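Local coordinates for 4-hydroxythreonine-4-phosphate dehydrogenase (Legionella pneumophila subsp. pneumophila, PDB 6XMY), which probably catalyses the NAD(P)-dependent oxidation of 4-(phosphooxy)-L-threonine, a step in pyridoxine 5'-phosphate biosynthesis, with the help of a divalent metal ion, at residues G137-F142 with I292-V297; V151-A156 with T166-L171; K185-L190 with I205-L210. All blocks are in the same frame, centred on the assembly; numbering follows the deposited sequence. Where two conformers were deposited one is given.

Contact 1 of 3, residues G137-F142 with I292-V297; sequences GHTEFF and IIRTSV. With NAD (nicotinamide-adenine-dinucleotide), chain B; SO4 (sulfate ion), chain C.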
loop_
_atom_site.group_PDB
_atom_site.type_symbol
_atom_site.label_atom_id
_atom_site.label_comp_id
_atom_site.label_asym_id
_atom_site.label_seq_id
_atom_site.Cartn_x
_atom_site.Cartn_y
_atom_site.Cartn_z
ATOM N N GLY A 137 -3.482 -7.445 -7.071
ATOM C CA GLY A 137 -3.384 -6.451 -6.022
ATOM C C GLY A 137 -3.419 -5.074 -6.635
ATOM O O GLY A 137 -3.297 -4.907 -7.859
ATOM N N HIS A 138 -3.616 -4.076 -5.759
ATOM C CA HIS A 138 -3.549 -2.680 -6.198
ATOM C C HIS A 138 -2.224 -2.394 -6.887
ATOM O O HIS A 138 -2.166 -1.628 -7.857
ATOM C CB HIS A 138 -3.615 -1.716 -5.009
ATOM C CG HIS A 138 -4.941 -1.621 -4.310
ATOM N ND1 HIS A 138 -5.246 -2.371 -3.192
ATOM C CD2 HIS A 138 -5.990 -0.786 -4.500
ATOM C CE1 HIS A 138 -6.443 -2.025 -2.745
ATOM N NE2 HIS A 138 -6.919 -1.066 -3.523
ATOM N N THR A 139 -1.136 -2.950 -6.349
ATOM C CA THR A 139 0.200 -2.586 -6.806
ATOM C C THR A 139 0.372 -2.912 -8.282
ATOM O O THR A 139 0.823 -2.069 -9.074
ATOM C CB THR A 139 1.235 -3.325 -5.950
ATOM O OG1 THR A 139 1.040 -2.971 -4.572
ATOM C CG2 THR A 139 2.648 -2.961 -6.374
ATOM N N GLU A 140 -0.018 -4.127 -8.677
ATOM C CA GLU A 140 0.079 -4.523 -10.079
ATOM C C GLU A 140 -0.955 -3.798 -10.932
ATOM O O GLU A 140 -0.682 -3.444 -12.087
ATOM C CB GLU A 140 -0.105 -6.034 -10.216
ATOM C CG GLU A 140 1.016 -6.874 -9.613
ATOM C CD GLU A 140 1.034 -6.850 -8.096
ATOM O OE1 GLU A 140 -0.053 -6.871 -7.479
ATOM O OE2 GLU A 140 2.142 -6.788 -7.517
ATOM N N PHE A 141 -2.154 -3.577 -10.384
ATOM C CA PHE A 141 -3.169 -2.835 -11.121
ATOM C C PHE A 141 -2.655 -1.451 -11.494
ATOM O O PHE A 141 -2.794 -1.013 -12.639
ATOM C CB PHE A 141 -4.465 -2.718 -10.316
ATOM C CG PHE A 141 -5.482 -1.812 -10.965
ATOM C CD1 PHE A 141 -6.360 -2.301 -11.923
ATOM C CD2 PHE A 141 -5.529 -0.463 -10.652
ATOM C CE1 PHE A 141 -7.288 -1.461 -12.539
ATOM C CE2 PHE A 141 -6.439 0.376 -11.270
ATOM C CZ PHE A 141 -7.319 -0.125 -12.213
ATOM N N PHE A 142 -2.060 -0.744 -10.529
ATOM C CA PHE A 142 -1.594 0.612 -10.803
ATOM C C PHE A 142 -0.379 0.605 -11.723
ATOM O O PHE A 142 -0.243 1.483 -12.582
ATOM C CB PHE A 142 -1.291 1.348 -9.495
ATOM C CG PHE A 142 -2.510 1.628 -8.642
ATOM C CD1 PHE A 142 -3.674 2.130 -9.209
ATOM C CD2 PHE A 142 -2.480 1.412 -7.265
ATOM C CE1 PHE A 142 -4.790 2.388 -8.423
ATOM C CE2 PHE A 142 -3.595 1.672 -6.476
ATOM C CZ PHE A 142 -4.741 2.166 -7.056
ATOM N N ILE A 292 2.056 8.951 -9.548
ATOM C CA ILE A 292 1.246 9.496 -8.471
ATOM C C ILE A 292 1.746 8.923 -7.152
ATOM O O ILE A 292 2.458 7.916 -7.108
ATOM C CB ILE A 292 -0.258 9.184 -8.639
ATOM C CG1 ILE A 292 -0.499 7.666 -8.587
ATOM C CG2 ILE A 292 -0.805 9.808 -9.932
ATOM C CD1 ILE A 292 -1.946 7.262 -8.298
ATOM N N ILE A 293 1.351 9.586 -6.067
ATOM C CA ILE A 293 1.542 9.063 -4.721
ATOM C C ILE A 293 0.380 8.129 -4.426
ATOM O O ILE A 293 -0.786 8.493 -4.623
ATOM C CB ILE A 293 1.562 10.211 -3.703
ATOM C CG1 ILE A 293 2.726 11.163 -3.972
ATOM C CG2 ILE A 293 1.566 9.663 -2.288
ATOM C CD1 ILE A 293 2.513 12.529 -3.374
ATOM N N ARG A 294 0.689 6.917 -3.969
ATOM C CA ARG A 294 -0.347 5.991 -3.528
ATOM C C ARG A 294 0.113 5.303 -2.257
ATOM O O ARG A 294 1.156 4.640 -2.253
ATOM C CB ARG A 294 -0.693 4.951 -4.599
ATOM C CG ARG A 294 -1.742 3.939 -4.126
ATOM C CD ARG A 294 -1.095 2.625 -3.721
ATOM N NE ARG A 294 -2.030 1.723 -3.042
ATOM C CZ ARG A 294 -1.854 0.407 -2.923
ATOM N NH1 ARG A 294 -0.797 -0.176 -3.472
ATOM N NH2 ARG A 294 -2.750 -0.331 -2.277
ATOM N N THR A 295 -0.661 5.459 -1.188
ATOM C CA THR A 295 -0.455 4.723 0.051
ATOM C C THR A 295 -1.673 3.853 0.324
ATOM O O THR A 295 -2.702 3.934 -0.360
ATOM C CB THR A 295 -0.206 5.666 1.234
ATOM O OG1 THR A 295 -1.371 6.472 1.449
ATOM C CG2 THR A 295 0.992 6.560 0.965
ATOM N N SER A 296 -1.552 3.036 1.367
ATOM C CA SER A 296 -2.550 2.019 1.643
ATOM C C SER A 296 -2.462 1.598 3.099
ATOM O O SER A 296 -1.399 1.676 3.732
ATOM C CB SER A 296 -2.319 0.812 0.740
ATOM O OG SER A 296 -3.292 -0.189 0.968
ATOM N N VAL A 297 -3.593 1.091 3.602
ATOM C CA VAL A 297 -3.560 0.339 4.845
ATOM C C VAL A 297 -2.672 -0.885 4.670
ATOM O O VAL A 297 -2.409 -1.345 3.554
ATOM C CB VAL A 297 -4.970 -0.088 5.276
ATOM C CG1 VAL A 297 -5.808 1.127 5.634
ATOM C CG2 VAL A 297 -5.626 -0.945 4.194
HETATM P PA NAD B . -7.000 -9.208 7.041
HETATM O O1A NAD B . -8.403 -9.032 6.495
HETATM O O2A NAD B . -6.059 -8.142 7.563
HETATM O O5B NAD B . -7.372 -10.181 8.413
HETATM C C5B NAD B . -6.211 -10.525 9.133
HETATM C C4B NAD B . -6.473 -10.382 10.643
HETATM O O4B NAD B . -6.306 -8.990 11.004
HETATM C C3B NAD B . -7.944 -10.779 10.950
HETATM O O3B NAD B . -7.905 -11.419 12.213
HETATM C C2B NAD B . -8.661 -9.397 10.971
HETATM O O2B NAD B . -9.767 -9.366 11.826
HETATM C C1B NAD B . -7.530 -8.502 11.569
HETATM N N9A NAD B . -7.593 -7.119 11.109
HETATM C C8A NAD B . -7.380 -6.587 9.825
HETATM N N7A NAD B . -7.498 -5.271 9.796
HETATM C C5A NAD B . -7.781 -4.905 11.104
HETATM C C6A NAD B . -8.018 -3.658 11.718
HETATM N N6A NAD B . -7.963 -2.517 10.981
HETATM N N1A NAD B . -8.285 -3.591 13.056
HETATM C C2A NAD B . -8.316 -4.771 13.747
HETATM N N3A NAD B . -8.116 -6.027 13.305
HETATM C C4A NAD B . -7.846 -6.051 11.954
HETATM O O3 NAD B . -6.236 -10.033 5.874
HETATM P PN NAD B . -6.482 -11.516 5.371
HETATM O O1N NAD B . -5.192 -12.184 4.962
HETATM O O2N NAD B . -7.622 -12.129 6.113
HETATM O O5D NAD B . -7.183 -11.275 3.759
HETATM C C5D NAD B . -8.462 -10.730 3.745
HETATM C C4D NAD B . -8.652 -10.072 2.377
HETATM O O4D NAD B . -7.975 -8.789 2.410
HETATM C C3D NAD B . -7.947 -10.914 1.258
HETATM O O3D NAD B . -8.749 -10.783 0.119
HETATM C C2D NAD B . -6.599 -10.180 1.072
HETATM O O2D NAD B . -6.065 -10.251 -0.220
HETATM C C1D NAD B . -7.130 -8.733 1.268
HETATM N N1N NAD B . -6.024 -7.773 1.605
HETATM C C2N NAD B . -6.070 -6.568 0.957
HETATM C C3N NAD B . -5.091 -5.601 1.204
HETATM C C7N NAD B . -5.246 -4.329 0.459
HETATM O O7N NAD B . -6.213 -4.140 -0.282
HETATM N N7N NAD B . -4.275 -3.370 0.663
HETATM C C4N NAD B . -4.056 -5.867 2.120
HETATM C C5N NAD B . -4.047 -7.110 2.777
HETATM C C6N NAD B . -5.041 -8.072 2.504
HETATM S S SO4 C . -1.775 -4.272 -2.754
HETATM O O1 SO4 C . -1.424 -2.897 -2.409
HETATM O O2 SO4 C . -3.207 -4.345 -3.024
HETATM O O3 SO4 C . -1.057 -4.637 -3.974
HETATM O O4 SO4 C . -1.454 -5.225 -1.677
#

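Contact 2 of 3, residues V151-A156 with T166-L171; sequences VVMMLA and TTHLPL. With ZN (zinc ion), chain K.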
loop_
_atom_site.group_PDB
_atom_site.type_symbol
_atom_site.label_atom_id
_atom_site.label_comp_id
_atom_site.label_asym_id
_atom_site.label_seq_id
_atom_site.Cartn_x
_atom_site.Cartn_y
_atom_site.Cartn_z
ATOM N N VAL A 151 7.359 -1.329 -10.301
ATOM C CA VAL A 151 6.930 -0.649 -9.093
ATOM C C VAL A 151 7.364 -1.511 -7.917
ATOM O O VAL A 151 7.694 -2.691 -8.066
ATOM C CB VAL A 151 5.413 -0.409 -9.062
ATOM C CG1 VAL A 151 4.978 0.416 -10.264
ATOM C CG2 VAL A 151 4.689 -1.735 -9.012
ATOM N N VAL A 152 7.383 -0.907 -6.738
ATOM C CA VAL A 152 7.864 -1.591 -5.546
ATOM C C VAL A 152 6.848 -1.397 -4.433
ATOM O O VAL A 152 6.443 -0.265 -4.140
ATOM C CB VAL A 152 9.244 -1.078 -5.094
ATOM C CG1 VAL A 152 9.671 -1.807 -3.814
ATOM C CG2 VAL A 152 10.277 -1.248 -6.197
ATOM N N MET A 153 6.439 -2.497 -3.819
ATOM C CA MET A 153 5.627 -2.454 -2.612
ATOM C C MET A 153 6.555 -2.335 -1.411
ATOM O O MET A 153 7.438 -3.180 -1.208
ATOM C CB MET A 153 4.784 -3.719 -2.473
ATOM C CG MET A 153 4.112 -3.844 -1.107
ATOM S SD MET A 153 3.232 -5.398 -0.843
ATOM C CE MET A 153 2.099 -5.374 -2.231
ATOM N N MET A 154 6.362 -1.289 -0.620
ATOM C CA MET A 154 7.163 -1.081 0.577
ATOM C C MET A 154 6.223 -0.822 1.738
ATOM O O MET A 154 5.388 0.080 1.671
ATOM C CB MET A 154 8.151 0.080 0.417
ATOM C CG MET A 154 9.045 0.262 1.632
ATOM S SD MET A 154 10.204 1.625 1.467
ATOM C CE MET A 154 9.136 3.032 1.738
ATOM N N LEU A 155 6.328 -1.624 2.781
ATOM C CA LEU A 155 5.635 -1.320 4.024
ATOM C C LEU A 155 6.564 -0.531 4.938
ATOM O O LEU A 155 7.775 -0.791 4.997
ATOM C CB LEU A 155 5.109 -2.591 4.704
ATOM C CG LEU A 155 3.698 -3.009 4.239
ATOM C CD1 LEU A 155 3.689 -3.478 2.782
ATOM C CD2 LEU A 155 3.093 -4.071 5.150
ATOM N N ALA A 156 5.998 0.446 5.635
ATOM C CA ALA A 156 6.798 1.390 6.398
ATOM C C ALA A 156 6.143 1.665 7.737
ATOM O O ALA A 156 4.937 1.922 7.807
ATOM C CB ALA A 156 6.958 2.705 5.624
ATOM N N THR A 166 9.310 -9.591 -4.771
ATOM C CA THR A 166 8.093 -10.153 -5.334
ATOM C C THR A 166 6.948 -9.954 -4.349
ATOM O O THR A 166 7.154 -9.926 -3.133
ATOM C CB THR A 166 8.239 -11.654 -5.669
ATOM O OG1 THR A 166 8.418 -12.431 -4.471
ATOM C CG2 THR A 166 9.407 -11.867 -6.624
ATOM N N THR A 167 5.727 -9.804 -4.887
ATOM C CA THR A 167 4.578 -9.438 -4.071
ATOM C C THR A 167 3.629 -10.622 -3.987
ATOM O O THR A 167 3.906 -11.591 -3.251
ATOM C CB THR A 167 3.894 -8.177 -4.617
ATOM O OG1 THR A 167 3.404 -8.439 -5.938
ATOM C CG2 THR A 167 4.857 -7.011 -4.649
ATOM N N HIS A 168 2.512 -10.608 -4.692
ATOM C CA HIS A 168 1.486 -11.622 -4.512
ATOM C C HIS A 168 1.699 -12.696 -5.576
ATOM O O HIS A 168 1.152 -12.636 -6.678
ATOM C CB HIS A 168 0.099 -10.980 -4.468
ATOM C CG HIS A 168 -0.137 -10.173 -3.218
ATOM N ND1 HIS A 168 -0.302 -8.806 -3.225
ATOM C CD2 HIS A 168 -0.200 -10.549 -1.916
ATOM C CE1 HIS A 168 -0.460 -8.374 -1.988
ATOM N NE2 HIS A 168 -0.415 -9.414 -1.172
ATOM N N LEU A 169 2.548 -13.671 -5.237
ATOM C CA LEU A 169 2.829 -14.870 -6.010
ATOM C C LEU A 169 2.599 -16.089 -5.137
ATOM O O LEU A 169 2.888 -16.057 -3.937
ATOM C CB LEU A 169 4.303 -14.930 -6.427
ATOM C CG LEU A 169 4.811 -13.954 -7.470
ATOM C CD1 LEU A 169 6.287 -14.179 -7.636
ATOM C CD2 LEU A 169 4.081 -14.159 -8.790
ATOM N N PRO A 170 2.138 -17.192 -5.721
ATOM C CA PRO A 170 2.237 -18.478 -5.018
ATOM C C PRO A 170 3.699 -18.759 -4.719
ATOM O O PRO A 170 4.589 -18.406 -5.497
ATOM C CB PRO A 170 1.694 -19.479 -6.040
ATOM C CG PRO A 170 0.888 -18.665 -6.999
ATOM C CD PRO A 170 1.577 -17.344 -7.074
ATOM N N LEU A 171 3.952 -19.380 -3.568
ATOM C CA LEU A 171 5.336 -19.651 -3.194
ATOM C C LEU A 171 6.074 -20.461 -4.260
ATOM O O LEU A 171 7.274 -20.254 -4.467
ATOM C CB LEU A 171 5.394 -20.364 -1.844
ATOM C CG LEU A 171 6.772 -20.307 -1.187
ATOM C CD1 LEU A 171 6.990 -18.939 -0.563
ATOM C CD2 LEU A 171 6.948 -21.413 -0.169
HETATM ZN ZN ZN K . -0.450 -9.205 1.114
HETATM O O HOH W 1 -1.970 -7.719 0.401
HETATM O O HOH W 2 0.489 -7.602 0.999
#

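Contact 3 of 3, residues K185-L190 with I205-L210; sequences KVIQQL and INVAGL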
loop_
_atom_site.group_PDB
_atom_site.type_symbol
_atom_site.label_atom_id
_atom_site.label_comp_id
_atom_site.label_asym_id
_atom_site.label_seq_id
_atom_site.Cartn_x
_atom_site.Cartn_y
_atom_site.Cartn_z
ATOM N N LYS A 185 16.333 -3.601 -10.560
ATOM C CA LYS A 185 15.322 -2.591 -10.844
ATOM C C LYS A 185 14.530 -2.240 -9.595
ATOM O O LYS A 185 14.211 -1.068 -9.360
ATOM C CB LYS A 185 14.404 -3.088 -11.954
ATOM C CG LYS A 185 15.090 -3.088 -13.307
ATOM C CD LYS A 185 14.247 -3.771 -14.362
ATOM C CE LYS A 185 14.932 -3.723 -15.718
ATOM N NZ LYS A 185 14.136 -4.423 -16.761
ATOM N N VAL A 186 14.204 -3.250 -8.783
ATOM C CA VAL A 186 13.499 -3.005 -7.528
ATOM C C VAL A 186 14.336 -2.129 -6.609
ATOM O O VAL A 186 13.844 -1.145 -6.035
ATOM C CB VAL A 186 13.130 -4.339 -6.857
ATOM C CG1 VAL A 186 12.787 -4.124 -5.388
ATOM C CG2 VAL A 186 11.976 -4.985 -7.601
ATOM N N ILE A 187 15.609 -2.493 -6.428
ATOM C CA ILE A 187 16.441 -1.746 -5.493
ATOM C C ILE A 187 16.809 -0.361 -6.038
ATOM O O ILE A 187 16.916 0.601 -5.267
ATOM C CB ILE A 187 17.637 -2.590 -5.009
ATOM C CG1 ILE A 187 17.103 -3.815 -4.254
ATOM C CG2 ILE A 187 18.547 -1.765 -4.102
ATOM C CD1 ILE A 187 18.182 -4.748 -3.708
ATOM N N GLN A 188 16.953 -0.214 -7.362
ATOM C CA GLN A 188 17.125 1.127 -7.927
ATOM C C GLN A 188 15.933 2.014 -7.580
ATOM O O GLN A 188 16.100 3.161 -7.151
ATOM C CB GLN A 188 17.288 1.049 -9.448
ATOM C CG GLN A 188 18.671 0.639 -9.940
ATOM C CD GLN A 188 18.697 0.369 -11.437
ATOM O OE1 GLN A 188 17.652 0.229 -12.079
ATOM N NE2 GLN A 188 19.893 0.293 -12.001
ATOM N N GLN A 189 14.718 1.484 -7.727
ATOM C CA GLN A 189 13.537 2.270 -7.394
ATOM C C GLN A 189 13.484 2.577 -5.904
ATOM O O GLN A 189 13.191 3.712 -5.508
ATOM C CB GLN A 189 12.271 1.544 -7.841
ATOM C CG GLN A 189 11.005 2.319 -7.520
ATOM C CD GLN A 189 10.951 3.662 -8.215
ATOM O OE1 GLN A 189 10.968 3.730 -9.441
ATOM N NE2 GLN A 189 10.903 4.738 -7.434
ATOM N N LEU A 190 13.756 1.574 -5.065
ATOM C CA LEU A 190 13.774 1.790 -3.621
ATOM C C LEU A 190 14.776 2.879 -3.246
ATOM O O LEU A 190 14.458 3.797 -2.481
ATOM C CB LEU A 190 14.123 0.477 -2.912
ATOM C CG LEU A 190 14.309 0.595 -1.399
ATOM C CD1 LEU A 190 13.042 1.096 -0.726
ATOM C CD2 LEU A 190 14.750 -0.745 -0.804
ATOM N N ILE A 205 20.777 -0.189 2.513
ATOM C CA ILE A 205 19.720 -1.156 2.232
ATOM C C ILE A 205 20.233 -2.561 2.537
ATOM O O ILE A 205 21.228 -3.002 1.953
ATOM C CB ILE A 205 19.235 -1.028 0.777
ATOM C CG1 ILE A 205 18.642 0.371 0.529
ATOM C CG2 ILE A 205 18.245 -2.124 0.440
ATOM C CD1 ILE A 205 18.402 0.675 -0.937
ATOM N N ASN A 206 19.546 -3.271 3.435
ATOM C CA ASN A 206 19.928 -4.631 3.812
ATOM C C ASN A 206 19.007 -5.618 3.104
ATOM O O ASN A 206 17.785 -5.456 3.139
ATOM C CB ASN A 206 19.829 -4.814 5.328
ATOM C CG ASN A 206 20.959 -4.132 6.070
ATOM O OD1 ASN A 206 21.746 -3.402 5.472
ATOM N ND2 ASN A 206 21.041 -4.353 7.372
ATOM N N VAL A 207 19.593 -6.621 2.445
ATOM C CA VAL A 207 18.879 -7.479 1.500
ATOM C C VAL A 207 18.909 -8.926 1.979
ATOM O O VAL A 207 19.986 -9.492 2.201
ATOM C CB VAL A 207 19.472 -7.366 0.083
ATOM C CG1 VAL A 207 18.653 -8.188 -0.896
ATOM C CG2 VAL A 207 19.553 -5.910 -0.352
ATOM N N ALA A 208 17.733 -9.538 2.076
ATOM C CA ALA A 208 17.642 -10.942 2.464
ATOM C C ALA A 208 18.061 -11.851 1.315
ATOM O O ALA A 208 17.898 -11.525 0.135
ATOM C CB ALA A 208 16.199 -11.295 2.843
ATOM N N GLY A 209 18.597 -13.017 1.670
ATOM C CA GLY A 209 18.682 -14.092 0.712
ATOM C C GLY A 209 17.304 -14.659 0.404
ATOM O O GLY A 209 16.289 -14.292 1.005
ATOM N N LEU A 210 17.269 -15.565 -0.577
ATOM C CA LEU A 210 16.036 -16.273 -0.914
ATOM C C LEU A 210 15.817 -17.485 -0.022
ATOM O O LEU A 210 14.678 -17.778 0.370
ATOM C CB LEU A 210 16.077 -16.714 -2.376
ATOM C CG LEU A 210 14.904 -17.580 -2.824
ATOM C CD1 LEU A 210 13.618 -16.762 -2.794
ATOM C CD2 LEU A 210 15.167 -18.142 -4.197
#

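Contact 1 of 3, residues G137-F142 with I292-V297
The anion pocket beside the nicotinamide of NAD forms where His138 and Thr139, in the first turn of helix 138-145, meet Arg294 of strand 294-297. No hydrogen bond joins the segments directly; a sulfate, probably from the crystallisation liquor, joins them. His138 gives O2 of the sulfate two bonds, from backbone N and from ring ND1, each 2.8 Å. Thr139 does likewise for sulfate O3, with N at 2.9 Å and OG1 at 2.7 Å. From the strand, Arg294 sends both NH1 and NH2 to sulfate O1 (3.0 and 2.9 Å), which lies at the edge of the guanidinium, near its plane. The long side chain, bent at chi2 (-101°), passes Phe142, whose CE2 lies 3.8 Å from Arg294 CG. His138 CB lies over one face of the Arg294 guanidinium, offset toward its rim, 3.2 Å from Arg294 NH2. Thr287 and Thr120 bond NH1 and NH2, fixing the rotation of the group, and Asn285 adds a further bond to the sulfate. Ser296 OG accepts a weak bond from the NAD carboxamide. Arginine, helix-start N-H, hydroxyl and imidazole donors suit a tetrahedral oxyanion, consistent with the predicted substrate site, whose phosphate could occupy the sulfate position.

Contact 2 of 3, residues V151-A156 with T166-L171
Met153 and Thr167 approach to 7.2 Å between their CA atoms, where the loop that follows a beta hairpin (strands 152-156 and 161-164) swings back past the first strand. An inverse gamma turn centred on His168 shapes this loop and presents the metal-binding histidine. Met153 has two conformers; in one of them CG lies anti to the backbone N (chi1 169°), and the unbranched chain runs out before bending at chi3. Its CB meets Thr167 CG2 at 3.9 Å, and in this conformer the terminal CE reaches both that methyl and the ring of His168, the latter at 4.0 Å from CE1. A flexible thioether suits such a place, lying against both a methyl and an imidazole without demanding a polar partner. Thr167 divides its two branches: the methyl serves Met153, while OG1 is hydrogen-bonded to Glu140 on helix 138-145. His168 and His268 both bind the zinc ion, a site predicted to be shared between dimeric partners and probably part of the active centre; their ring planes are about 45° apart where they meet. On the metal, His168 NE2 is 2.3 Å from zinc, and two waters add bonds of 2.2 and 1.9 Å.

Contact 3 of 3, residues K185-L190 with I205-L210
Ile187 and Leu190, about one helical turn apart on helix 180-197, close over Ile205 and Val207 of strand 204-208 in the helix-on-sheet packing of an alpha/beta fold. Helix and strand run nearly antiparallel, at 154°, their local axes 11.1 Å apart, a spacing that branched aliphatic side chains bridge. The tight part centres on Ile205 CD1, which receives two partners: Leu190 CD2 at 3.9 Å, met tip to tip, and Ile187 CG2 at 4.0 Å, as the two isoleucines slide past each other in opposite directions. Ile187 uses its other branch separately: with chi2 near 180° the chain is extended, and CD1 reaches Val207 CG2 end to end at 3.8 Å. Beta-branched Ile205 and Val207 suit the strand, and their next-but-one spacing puts both on the helix side. Val264 of the neighbouring strand 262-265 touches Ile187, Leu190 and Ile205, while Leu235 and Val242 add to the apolar surroundings of Ile187.

Away from these four residues the helix is looser: Gln188 points its CB away from the strand, and it, Lys185 and Gln189 are partly exposed to solvent. Long polar chains fit there: Lys185 forms a salt bridge with Glu149, and Gln188 a hydrogen bond with Gln238. Across the buried interface, by contrast, the closest contacts are all between methyl groups and no hydrogen bond links the segments. Cohesion there therefore rests on the exclusion of water and on close van der Waals fit, with the directional bonding left to the backbones of helix and sheet.

In the fold
Following the chain from the N terminus, segment 137-142 opens contact 1, whose partner 292-297 arrives only near the end, tying helix 138-145 to strand 294-297. Inside that long loop, contact 2 closes a short one, joining strand 152-156 to the loop after strand 161-164, and contact 3 then closes another between helix 180-197 and strand 204-208. These two lie in series, both nested within contact 1, and none cross. In space they form a row: contact 1 touches contact 2 where Thr139 packs on Val151, placing the anion pocket next to the metal site. Contact 2 touches contact 3 through Val152 and Met154 against helix 180-197. Contacts 1 and 3, with centres about 19 Å apart, do not meet.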